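Local coordinates for protein branched-chain alpha-ketoacid decarboxylase (Lactococcus lactis, PDB 2VBF) that probably decarboxylates branched-chain and aromatic alpha-keto acids to aldehydes, with thiamine diphosphate and a magnesium ion as cofactors, at residues His136-Ala139 against Lys144-Met147; Gln215-Lys220 against Gly331-Lys336; Lys290-Ser295 against Gln361-Gln366; Val529-Glu534 against Tyr543-Val548. All blocks are in the same frame, centred on the assembly; numbering follows the deposited sequence.

Interaction 1 of 4, residues His136-Ala139 against Lys144-Met147; sequences HTLA and KHFM
At the wall of the thiamine diphosphate pocket, H136 gives its ring to the site and its backbone to a buried contact in which H136 and L138 meet H145 and F146. The imidazole turns away from helix 145-149 and comes within about 3 Å of the bound cofactor, measured between nearest atoms, while its ND1 is hydrogen-bonded to the backbone of W424 of the second subunit. The H136 carbonyl leads the other way: its O lies 3.6 Å from CE2 of F146, obliquely to the ring, and is buried with no hydrogen-bond partner in the model. Here the N-terminal cofactor-binding domain sets a loop against the first turn of a short helix, and the loop is shaped by an ST turn, T137 OG1 accepting from A139 N at 3.2 Å (157° at the hydrogen). L138 follows with CG beside its own backbone N (chi1 -52°) and CD1 anti to CA, which carries CD1 to 3.7 Å from CD2 of H145. That imidazole is held through NE2 by D140. L138 CG also stands 4.2 Å from F146 CZ, and the phenyl ring itself is packed edge-to-face with F95.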
# COMPACT_ATOMS: atom_id res chain seq x y z
N HIS A 136 -1.36 -10.46 12.65
CA HIS A 136 -1.66 -10.36 11.22
C HIS A 136 -2.90 -11.16 10.83
O HIS A 136 -3.02 -11.58 9.68
CB HIS A 136 -0.50 -10.76 10.29
CG HIS A 136 0.83 -10.15 10.60
ND1 HIS A 136 0.99 -8.97 11.30
CD2 HIS A 136 2.08 -10.55 10.26
CE1 HIS A 136 2.29 -8.70 11.40
NE2 HIS A 136 2.97 -9.64 10.78
N THR A 137 -3.83 -11.37 11.77
CA THR A 137 -5.13 -11.96 11.47
C THR A 137 -6.25 -11.06 11.99
O THR A 137 -5.98 -10.08 12.69
CB THR A 137 -5.30 -13.38 12.07
OG1 THR A 137 -5.49 -13.32 13.49
CG2 THR A 137 -4.08 -14.24 11.75
N LEU A 138 -7.49 -11.42 11.67
CA LEU A 138 -8.66 -10.71 12.18
C LEU A 138 -9.15 -11.25 13.53
O LEU A 138 -10.24 -10.88 14.00
CB LEU A 138 -9.79 -10.76 11.14
CG LEU A 138 -9.41 -10.30 9.72
CD1 LEU A 138 -10.63 -10.38 8.80
CD2 LEU A 138 -8.81 -8.89 9.72
N ALA A 139 -8.34 -12.13 14.14
CA ALA A 139 -8.67 -12.77 15.42
C ALA A 139 -10.00 -13.54 15.35
O ALA A 139 -10.83 -13.47 16.26
CB ALA A 139 -8.67 -11.76 16.57
N LYS A 144 -7.75 -18.01 5.65
CA LYS A 144 -8.04 -18.11 4.23
C LYS A 144 -8.64 -16.87 3.59
O LYS A 144 -8.79 -16.85 2.37
CB LYS A 144 -8.92 -19.34 3.97
CG LYS A 144 -8.21 -20.63 4.33
CD LYS A 144 -9.06 -21.87 4.11
CE LYS A 144 -8.19 -23.14 4.00
NZ LYS A 144 -7.49 -23.54 5.25
N HIS A 145 -8.97 -15.85 4.39
CA HIS A 145 -9.58 -14.61 3.89
C HIS A 145 -8.70 -13.94 2.84
O HIS A 145 -9.18 -13.45 1.82
CB HIS A 145 -9.76 -13.54 4.97
CG HIS A 145 -10.73 -13.87 6.05
ND1 HIS A 145 -12.04 -14.22 5.81
CD2 HIS A 145 -10.59 -13.82 7.40
CE1 HIS A 145 -12.66 -14.40 6.96
NE2 HIS A 145 -11.80 -14.15 7.94
N PHE A 146 -7.40 -13.86 3.12
CA PHE A 146 -6.53 -13.00 2.33
C PHE A 146 -6.27 -13.63 0.97
O PHE A 146 -6.24 -12.93 -0.03
CB PHE A 146 -5.26 -12.60 3.12
CG PHE A 146 -5.58 -12.10 4.53
CD1 PHE A 146 -6.60 -11.18 4.73
CD2 PHE A 146 -4.88 -12.56 5.64
CE1 PHE A 146 -6.92 -10.74 6.00
CE2 PHE A 146 -5.20 -12.11 6.91
CZ PHE A 146 -6.22 -11.22 7.09
N MET A 147 -6.16 -14.95 0.90
CA MET A 147 -6.05 -15.63 -0.38
C MET A 147 -7.33 -15.44 -1.21
O MET A 147 -7.25 -15.18 -2.41
CB MET A 147 -5.73 -17.13 -0.23
CG MET A 147 -5.47 -17.83 -1.57
SD MET A 147 -4.69 -19.44 -1.39
CE MET A 147 -6.09 -20.38 -0.84

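Interaction 2 of 4, residues Gln215-Lys220 against Gly331-Lys336; sequences QVILSK and GIIFNK
I217 and K220, three residues apart on helix 212-227, both lean on the single side chain of I333. At the start of the segment the backbone is doubly secured: Q215 O accepts from S219 N at 2.9 Å and from S219 OG at 3.0 Å, the two donors reaching it from opposite faces of the carbonyl plane. Next, I217 extends its longer branch (chi2 177°), and its CG1 meets CG1 of I333 at 4.4 Å, a loose apolar touch. K220 comes last, a turn further on. Bent at chi2 and chi4, its chain crosses the isoleucine at about a right angle, and CD rests 4.0 Å from I333 CG2, so that the aliphatic part of a solvent-exposed lysine covers the branch I217 does not touch. I333 is itself fixed at the mouth of a type I' turn, with I333 N bonded to K336 O at 2.9 Å and K336 N returning to I333 O at 3.0 Å; F334 and N335 form the corner. This hairpin, with its two-residue loop, adds strands 331-333 and 336-338 to the edge of the central-domain sheet, beyond strand 323-326. The helix packs against it, I217 also touching L326 and V338, with I333 packed on I324 and V338.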
# COMPACT_ATOMS: atom_id res chain seq x y z
N GLN A 215 -3.02 -23.33 -37.34
CA GLN A 215 -2.55 -23.36 -38.73
C GLN A 215 -3.53 -22.65 -39.66
O GLN A 215 -3.11 -21.98 -40.60
CB GLN A 215 -2.29 -24.80 -39.20
CG GLN A 215 -1.06 -24.94 -40.09
CD GLN A 215 0.22 -24.48 -39.41
OE1 GLN A 215 0.46 -24.79 -38.23
NE2 GLN A 215 1.05 -23.73 -40.13
N VAL A 216 -4.82 -22.79 -39.39
CA VAL A 216 -5.84 -22.04 -40.11
C VAL A 216 -5.67 -20.53 -39.88
O VAL A 216 -5.79 -19.74 -40.82
CB VAL A 216 -7.27 -22.45 -39.69
CG1 VAL A 216 -8.30 -21.58 -40.39
CG2 VAL A 216 -7.52 -23.92 -39.99
N ILE A 217 -5.42 -20.14 -38.63
CA ILE A 217 -5.21 -18.72 -38.30
C ILE A 217 -4.00 -18.19 -39.07
O ILE A 217 -4.07 -17.12 -39.68
CB ILE A 217 -5.01 -18.48 -36.78
CG1 ILE A 217 -6.35 -18.60 -36.04
CG2 ILE A 217 -4.42 -17.09 -36.54
CD1 ILE A 217 -6.25 -18.44 -34.54
N LEU A 218 -2.91 -18.95 -39.07
CA LEU A 218 -1.70 -18.55 -39.80
C LEU A 218 -1.94 -18.43 -41.31
O LEU A 218 -1.45 -17.50 -41.95
CB LEU A 218 -0.55 -19.52 -39.53
CG LEU A 218 0.15 -19.26 -38.20
CD1 LEU A 218 0.87 -20.51 -37.73
CD2 LEU A 218 1.10 -18.07 -38.33
N SER A 219 -2.70 -19.37 -41.87
CA SER A 219 -3.02 -19.35 -43.31
C SER A 219 -3.84 -18.13 -43.70
O SER A 219 -3.58 -17.51 -44.74
CB SER A 219 -3.78 -20.62 -43.70
OG SER A 219 -2.92 -21.75 -43.57
N LYS A 220 -4.81 -17.78 -42.86
CA LYS A 220 -5.63 -16.58 -43.10
C LYS A 220 -4.82 -15.29 -42.94
O LYS A 220 -5.02 -14.33 -43.68
CB LYS A 220 -6.86 -16.57 -42.20
CG LYS A 220 -8.13 -17.09 -42.89
CD LYS A 220 -9.03 -17.86 -41.93
CE LYS A 220 -10.49 -17.82 -42.37
NZ LYS A 220 -10.68 -18.20 -43.81
N GLY A 331 -9.11 -14.77 -30.13
CA GLY A 331 -8.79 -14.17 -31.41
C GLY A 331 -10.09 -13.83 -32.11
O GLY A 331 -11.12 -14.44 -31.81
N ILE A 332 -10.05 -12.85 -33.00
CA ILE A 332 -11.21 -12.47 -33.81
C ILE A 332 -10.73 -12.42 -35.26
O ILE A 332 -9.93 -11.55 -35.61
CB ILE A 332 -11.82 -11.10 -33.43
CG1 ILE A 332 -11.95 -10.92 -31.92
CG2 ILE A 332 -13.19 -10.92 -34.10
CD1 ILE A 332 -13.02 -11.72 -31.29
N ILE A 333 -11.20 -13.37 -36.06
CA ILE A 333 -10.77 -13.53 -37.45
C ILE A 333 -11.89 -13.00 -38.32
O ILE A 333 -12.87 -13.70 -38.58
CB ILE A 333 -10.48 -15.00 -37.83
CG1 ILE A 333 -9.56 -15.67 -36.81
CG2 ILE A 333 -9.86 -15.09 -39.22
CD1 ILE A 333 -10.29 -16.17 -35.60
N PHE A 334 -11.78 -11.74 -38.75
CA PHE A 334 -12.84 -11.10 -39.52
C PHE A 334 -14.20 -11.38 -38.88
O PHE A 334 -15.12 -11.91 -39.52
CB PHE A 334 -12.79 -11.58 -40.98
CG PHE A 334 -11.46 -11.34 -41.64
CD1 PHE A 334 -10.97 -10.05 -41.77
CD2 PHE A 334 -10.69 -12.40 -42.11
CE1 PHE A 334 -9.73 -9.82 -42.37
CE2 PHE A 334 -9.45 -12.17 -42.70
CZ PHE A 334 -8.97 -10.87 -42.83
N ASN A 335 -14.30 -11.03 -37.59
CA ASN A 335 -15.53 -11.11 -36.79
C ASN A 335 -15.87 -12.47 -36.21
O ASN A 335 -16.75 -12.55 -35.37
CB ASN A 335 -16.77 -10.63 -37.55
CG ASN A 335 -16.62 -9.21 -38.07
OD1 ASN A 335 -16.34 -8.29 -37.31
ND2 ASN A 335 -16.80 -9.04 -39.38
N LYS A 336 -15.16 -13.52 -36.62
CA LYS A 336 -15.37 -14.86 -36.06
C LYS A 336 -14.51 -15.00 -34.81
O LYS A 336 -13.28 -15.00 -34.91
CB LYS A 336 -15.01 -15.94 -37.08
CG LYS A 336 -15.31 -17.38 -36.61
CD LYS A 336 -14.31 -18.39 -37.18
CE LYS A 336 -14.52 -19.77 -36.59
NZ LYS A 336 -13.31 -20.63 -36.71

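Interaction 3 of 4, residues Lys290-Ser295 against Gln361-Gln366; sequences KNFVES and QYIDKQ
F292 does nearly all the packing here, against the backbone of Q361 and Y362 and the side chain of I363. On the tight side, Q361 O comes to the ring edge, near its plane, 3.4 Å from F292 CE1; this oxygen has its hydrogen bond from Y358 OH. A methyl supplies the other close touch: I363 CG2 sits 3.8 Å from F292 CD1 and 4.0 Å from F292 CB, the two side chains crossing obliquely. The phenyl group is swung out to this point by its first torsion, which sets CG opposite the backbone N (chi1 -167°). Through this ring, helix 287-295 of the central domain packs against part of the connection between helix 343-348 and helix 379-389, while K230 makes a cation-pi contact with the same ring. If F292 were an alanine, the Q361 carbonyl and the I363 methyl would probably face a gap, and K230 would lose its aromatic partner. The contact is looser at Y362, whose O is 4.0 Å from F292 CE1 and whose hydroxyl bonds K256 O. Toward solvent lies the Q361 side chain, exposed and leading outward, its nearest approach to the helical segment being 6.0 Å.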
# COMPACT_ATOMS: atom_id res chain seq x y z
N LYS A 290 -2.56 8.60 -38.25
CA LYS A 290 -3.99 8.37 -38.14
C LYS A 290 -4.61 7.96 -39.48
O LYS A 290 -5.28 6.95 -39.59
CB LYS A 290 -4.67 9.65 -37.66
CG LYS A 290 -6.09 9.46 -37.24
CD LYS A 290 -6.54 10.62 -36.37
CE LYS A 290 -7.22 11.74 -37.15
NZ LYS A 290 -6.83 11.83 -38.57
N ASN A 291 -4.33 8.74 -40.52
CA ASN A 291 -4.86 8.45 -41.84
C ASN A 291 -4.40 7.10 -42.40
O ASN A 291 -5.18 6.40 -43.04
CB ASN A 291 -4.45 9.55 -42.81
CG ASN A 291 -5.14 10.88 -42.52
OD1 ASN A 291 -6.15 10.94 -41.81
ND2 ASN A 291 -4.58 11.95 -43.08
N PHE A 292 -3.14 6.74 -42.14
CA PHE A 292 -2.57 5.50 -42.63
C PHE A 292 -3.26 4.31 -41.97
O PHE A 292 -3.79 3.42 -42.65
CB PHE A 292 -1.05 5.46 -42.37
CG PHE A 292 -0.33 4.37 -43.12
CD1 PHE A 292 0.44 4.67 -44.23
CD2 PHE A 292 -0.42 3.04 -42.71
CE1 PHE A 292 1.10 3.67 -44.93
CE2 PHE A 292 0.23 2.03 -43.42
CZ PHE A 292 1.00 2.35 -44.54
N VAL A 293 -3.25 4.31 -40.64
CA VAL A 293 -3.85 3.22 -39.87
C VAL A 293 -5.32 3.02 -40.22
O VAL A 293 -5.75 1.90 -40.43
CB VAL A 293 -3.72 3.44 -38.35
CG1 VAL A 293 -4.47 2.32 -37.58
CG2 VAL A 293 -2.26 3.50 -37.94
N GLU A 294 -6.07 4.11 -40.29
CA GLU A 294 -7.52 4.07 -40.49
C GLU A 294 -7.95 3.86 -41.95
O GLU A 294 -9.14 3.64 -42.23
CB GLU A 294 -8.15 5.34 -39.89
CG GLU A 294 -7.88 5.45 -38.39
CD GLU A 294 -8.45 6.70 -37.74
OE1 GLU A 294 -9.02 7.56 -38.45
OE2 GLU A 294 -8.33 6.81 -36.50
N SER A 295 -7.00 3.94 -42.88
CA SER A 295 -7.25 3.59 -44.30
C SER A 295 -6.65 2.23 -44.72
O SER A 295 -6.86 1.78 -45.86
CB SER A 295 -6.70 4.70 -45.21
OG SER A 295 -5.29 4.75 -45.19
N GLN A 361 4.71 2.70 -49.38
CA GLN A 361 5.38 3.72 -48.60
C GLN A 361 4.85 3.69 -47.18
O GLN A 361 3.85 3.03 -46.88
CB GLN A 361 5.12 5.10 -49.21
CG GLN A 361 5.72 5.28 -50.61
CD GLN A 361 7.22 5.05 -50.63
OE1 GLN A 361 7.70 4.10 -51.25
NE2 GLN A 361 7.96 5.91 -49.93
N TYR A 362 5.53 4.41 -46.30
CA TYR A 362 5.09 4.58 -44.92
C TYR A 362 4.60 6.02 -44.82
O TYR A 362 3.85 6.47 -45.68
CB TYR A 362 6.24 4.24 -43.97
CG TYR A 362 6.82 2.86 -44.25
CD1 TYR A 362 6.03 1.72 -44.15
CD2 TYR A 362 8.15 2.71 -44.64
CE1 TYR A 362 6.55 0.46 -44.41
CE2 TYR A 362 8.68 1.45 -44.91
CZ TYR A 362 7.87 0.33 -44.79
OH TYR A 362 8.40 -0.91 -45.05
N ILE A 363 4.97 6.73 -43.76
CA ILE A 363 4.65 8.14 -43.62
C ILE A 363 5.94 8.90 -43.41
O ILE A 363 6.92 8.33 -42.93
CB ILE A 363 3.66 8.37 -42.45
CG1 ILE A 363 4.26 7.95 -41.11
CG2 ILE A 363 2.35 7.61 -42.70
CD1 ILE A 363 3.32 8.17 -39.94
N ASP A 364 5.93 10.18 -43.76
CA ASP A 364 7.14 11.00 -43.65
C ASP A 364 7.53 11.11 -42.19
O ASP A 364 6.72 11.46 -41.34
CB ASP A 364 6.92 12.40 -44.24
CG ASP A 364 6.68 12.38 -45.75
OD1 ASP A 364 6.71 11.28 -46.36
OD2 ASP A 364 6.47 13.47 -46.34
N LYS A 365 8.78 10.76 -41.90
CA LYS A 365 9.32 10.91 -40.56
C LYS A 365 9.87 12.33 -40.41
O LYS A 365 10.64 12.79 -41.26
CB LYS A 365 10.41 9.87 -40.27
CG LYS A 365 9.86 8.54 -39.73
CD LYS A 365 10.70 8.01 -38.56
CE LYS A 365 9.98 6.89 -37.83
NZ LYS A 365 9.82 5.66 -38.65
N GLN A 366 9.46 13.01 -39.35
CA GLN A 366 9.96 14.34 -39.05
C GLN A 366 11.41 14.26 -38.57
O GLN A 366 11.79 13.33 -37.85
CB GLN A 366 9.09 15.02 -37.99
CG GLN A 366 9.35 16.51 -37.82
CD GLN A 366 8.33 17.18 -36.91
OE1 GLN A 366 7.62 16.52 -36.16
NE2 GLN A 366 8.27 18.51 -36.98

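Interaction 4 of 4, residues Val529-Glu534 against Tyr543-Val548; sequences VSVMKE and YWIELV
V531 and I545 lie alongside each other with their chains running in opposite directions, whereas E534, about one turn beyond V531, crosses Y543 of the strand at about a right angle. In the first pair, V531 CG1 is placed opposite its backbone N (chi1 175°) and comes 3.5 Å from I545 CD1, tighter than ordinary van der Waals contact, with I545 CG1 just behind at 3.7 Å. One valine methyl therefore bears on the last two carbons of the isoleucine, and both side chains also touch V522 of strand 517-522. The helix and strand belong to a beta-alpha-beta unit of the C-terminal cofactor-binding domain: helix 525-537 connects the parallel neighbours 517-522 and 542-548 and packs over them. In the second pair the approach is looser and polar. The carboxylate of E534 and the ring of Y543 are turned 77° from each other, and the hydroxyl stays 4.1 Å from E534 CG and 3.9 Å from E534 O, with no direct hydrogen bond between the residues. A water makes the link instead, donating to E534 OE2 at 2.5 Å and to Y543 OH at 2.8 Å. Each of its partners is held a second time: E534 OE2 forms a salt bridge with K520 on strand 517-522, and Y543 OH is hydrogen-bonded to D538 OD2. The glutamate's extended chain brings the carboxylate to the lysine's charge, which would be expected to stabilise its ionised form.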
# COMPACT_ATOMS: atom_id res chain seq x y z
N VAL A 529 20.26 19.98 -21.21
CA VAL A 529 21.19 19.34 -22.14
C VAL A 529 22.54 19.02 -21.49
O VAL A 529 23.06 17.92 -21.66
CB VAL A 529 21.37 20.18 -23.43
CG1 VAL A 529 22.52 19.65 -24.28
CG2 VAL A 529 20.08 20.19 -24.23
N SER A 530 23.08 19.97 -20.71
CA SER A 530 24.37 19.76 -20.02
C SER A 530 24.31 18.57 -19.07
O SER A 530 25.16 17.68 -19.13
CB SER A 530 24.78 21.02 -19.25
OG SER A 530 26.00 20.83 -18.52
N VAL A 531 23.30 18.54 -18.22
CA VAL A 531 23.16 17.48 -17.22
C VAL A 531 22.81 16.14 -17.86
O VAL A 531 23.31 15.10 -17.44
CB VAL A 531 22.09 17.83 -16.16
CG1 VAL A 531 21.90 16.66 -15.22
CG2 VAL A 531 22.49 19.09 -15.39
N MET A 532 21.96 16.15 -18.87
CA MET A 532 21.62 14.91 -19.58
C MET A 532 22.86 14.26 -20.20
O MET A 532 23.05 13.06 -20.07
CB MET A 532 20.57 15.18 -20.66
CG MET A 532 20.40 14.03 -21.62
SD MET A 532 19.62 12.59 -20.87
CE MET A 532 17.96 12.98 -21.40
N LYS A 533 23.68 15.06 -20.88
CA LYS A 533 24.90 14.54 -21.51
C LYS A 533 25.89 14.04 -20.47
O LYS A 533 26.52 12.98 -20.64
CB LYS A 533 25.55 15.63 -22.36
CG LYS A 533 24.77 15.99 -23.60
CD LYS A 533 25.49 17.07 -24.37
CE LYS A 533 24.93 17.23 -25.77
NZ LYS A 533 25.67 18.29 -26.55
N GLU A 534 26.03 14.81 -19.40
CA GLU A 534 26.87 14.48 -18.25
C GLU A 534 26.43 13.12 -17.69
O GLU A 534 27.25 12.21 -17.51
CB GLU A 534 26.74 15.59 -17.20
CG GLU A 534 27.54 15.45 -15.91
CD GLU A 534 27.16 16.50 -14.86
OE1 GLU A 534 26.30 17.36 -15.16
OE2 GLU A 534 27.71 16.45 -13.74
N TYR A 543 22.02 9.27 -11.37
CA TYR A 543 21.74 10.69 -11.46
C TYR A 543 20.32 10.98 -10.96
O TYR A 543 19.39 10.24 -11.27
CB TYR A 543 21.97 11.20 -12.89
CG TYR A 543 23.44 11.44 -13.12
CD1 TYR A 543 24.32 10.36 -13.20
CD2 TYR A 543 23.96 12.72 -13.20
CE1 TYR A 543 25.68 10.56 -13.37
CE2 TYR A 543 25.32 12.93 -13.37
CZ TYR A 543 26.18 11.85 -13.46
OH TYR A 543 27.52 12.05 -13.63
N TRP A 544 20.21 12.03 -10.15
CA TRP A 544 18.96 12.43 -9.51
C TRP A 544 18.74 13.92 -9.82
O TRP A 544 19.34 14.80 -9.21
CB TRP A 544 19.07 12.20 -8.02
CG TRP A 544 17.79 12.31 -7.26
CD1 TRP A 544 17.35 13.39 -6.54
CD2 TRP A 544 16.79 11.30 -7.13
NE1 TRP A 544 16.14 13.10 -5.97
CE2 TRP A 544 15.76 11.83 -6.32
CE3 TRP A 544 16.65 10.00 -7.63
CZ2 TRP A 544 14.61 11.10 -5.99
CZ3 TRP A 544 15.51 9.28 -7.30
CH2 TRP A 544 14.50 9.84 -6.48
N ILE A 545 17.88 14.17 -10.81
CA ILE A 545 17.79 15.47 -11.44
C ILE A 545 16.42 16.07 -11.23
O ILE A 545 15.42 15.60 -11.80
CB ILE A 545 18.07 15.35 -12.96
CG1 ILE A 545 19.47 14.77 -13.19
CG2 ILE A 545 17.91 16.69 -13.66
CD1 ILE A 545 19.63 14.12 -14.56
N GLU A 546 16.37 17.14 -10.43
CA GLU A 546 15.12 17.85 -10.20
C GLU A 546 14.90 18.85 -11.33
O GLU A 546 15.67 19.80 -11.49
CB GLU A 546 15.15 18.55 -8.83
CG GLU A 546 13.89 19.37 -8.54
CD GLU A 546 13.90 20.04 -7.19
OE1 GLU A 546 14.82 19.76 -6.38
OE2 GLU A 546 12.97 20.83 -6.93
N LEU A 547 13.86 18.62 -12.13
CA LEU A 547 13.45 19.54 -13.20
C LEU A 547 12.38 20.46 -12.66
O LEU A 547 11.39 20.00 -12.09
CB LEU A 547 12.90 18.78 -14.40
CG LEU A 547 13.79 17.69 -15.01
CD1 LEU A 547 13.07 17.02 -16.17
CD2 LEU A 547 15.15 18.28 -15.47
N VAL A 548 12.57 21.77 -12.84
CA VAL A 548 11.55 22.73 -12.43
C VAL A 548 10.74 23.19 -13.65
O VAL A 548 11.29 23.69 -14.63
CB VAL A 548 12.16 23.95 -11.68
CG1 VAL A 548 11.04 24.89 -11.23
CG2 VAL A 548 12.98 23.48 -10.49
O HOH W 1 28.91 14.42 -12.99

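Overall arrangement
From the N terminus, interaction 1 closes first, a short loop folded back on helix 145-149 beside the cofactor pocket and the second subunit. Interaction 2 then opens on helix 212-227, and interaction 3 opens on helix 287-295 before 331-336 completes interaction 2; 361-366 closes interaction 3 last, so the two loops cross. Their centres are about 26 Å apart: one ties a helix to the edge hairpin of the central-domain sheet, the other holds the connection that leads on toward the C-terminal domain. Interaction 4 follows in series, closing the short return from helix 525-537 to strand 542-548. None touches another; the nearest atoms of interactions 3 and 4 are about 17 Å apart.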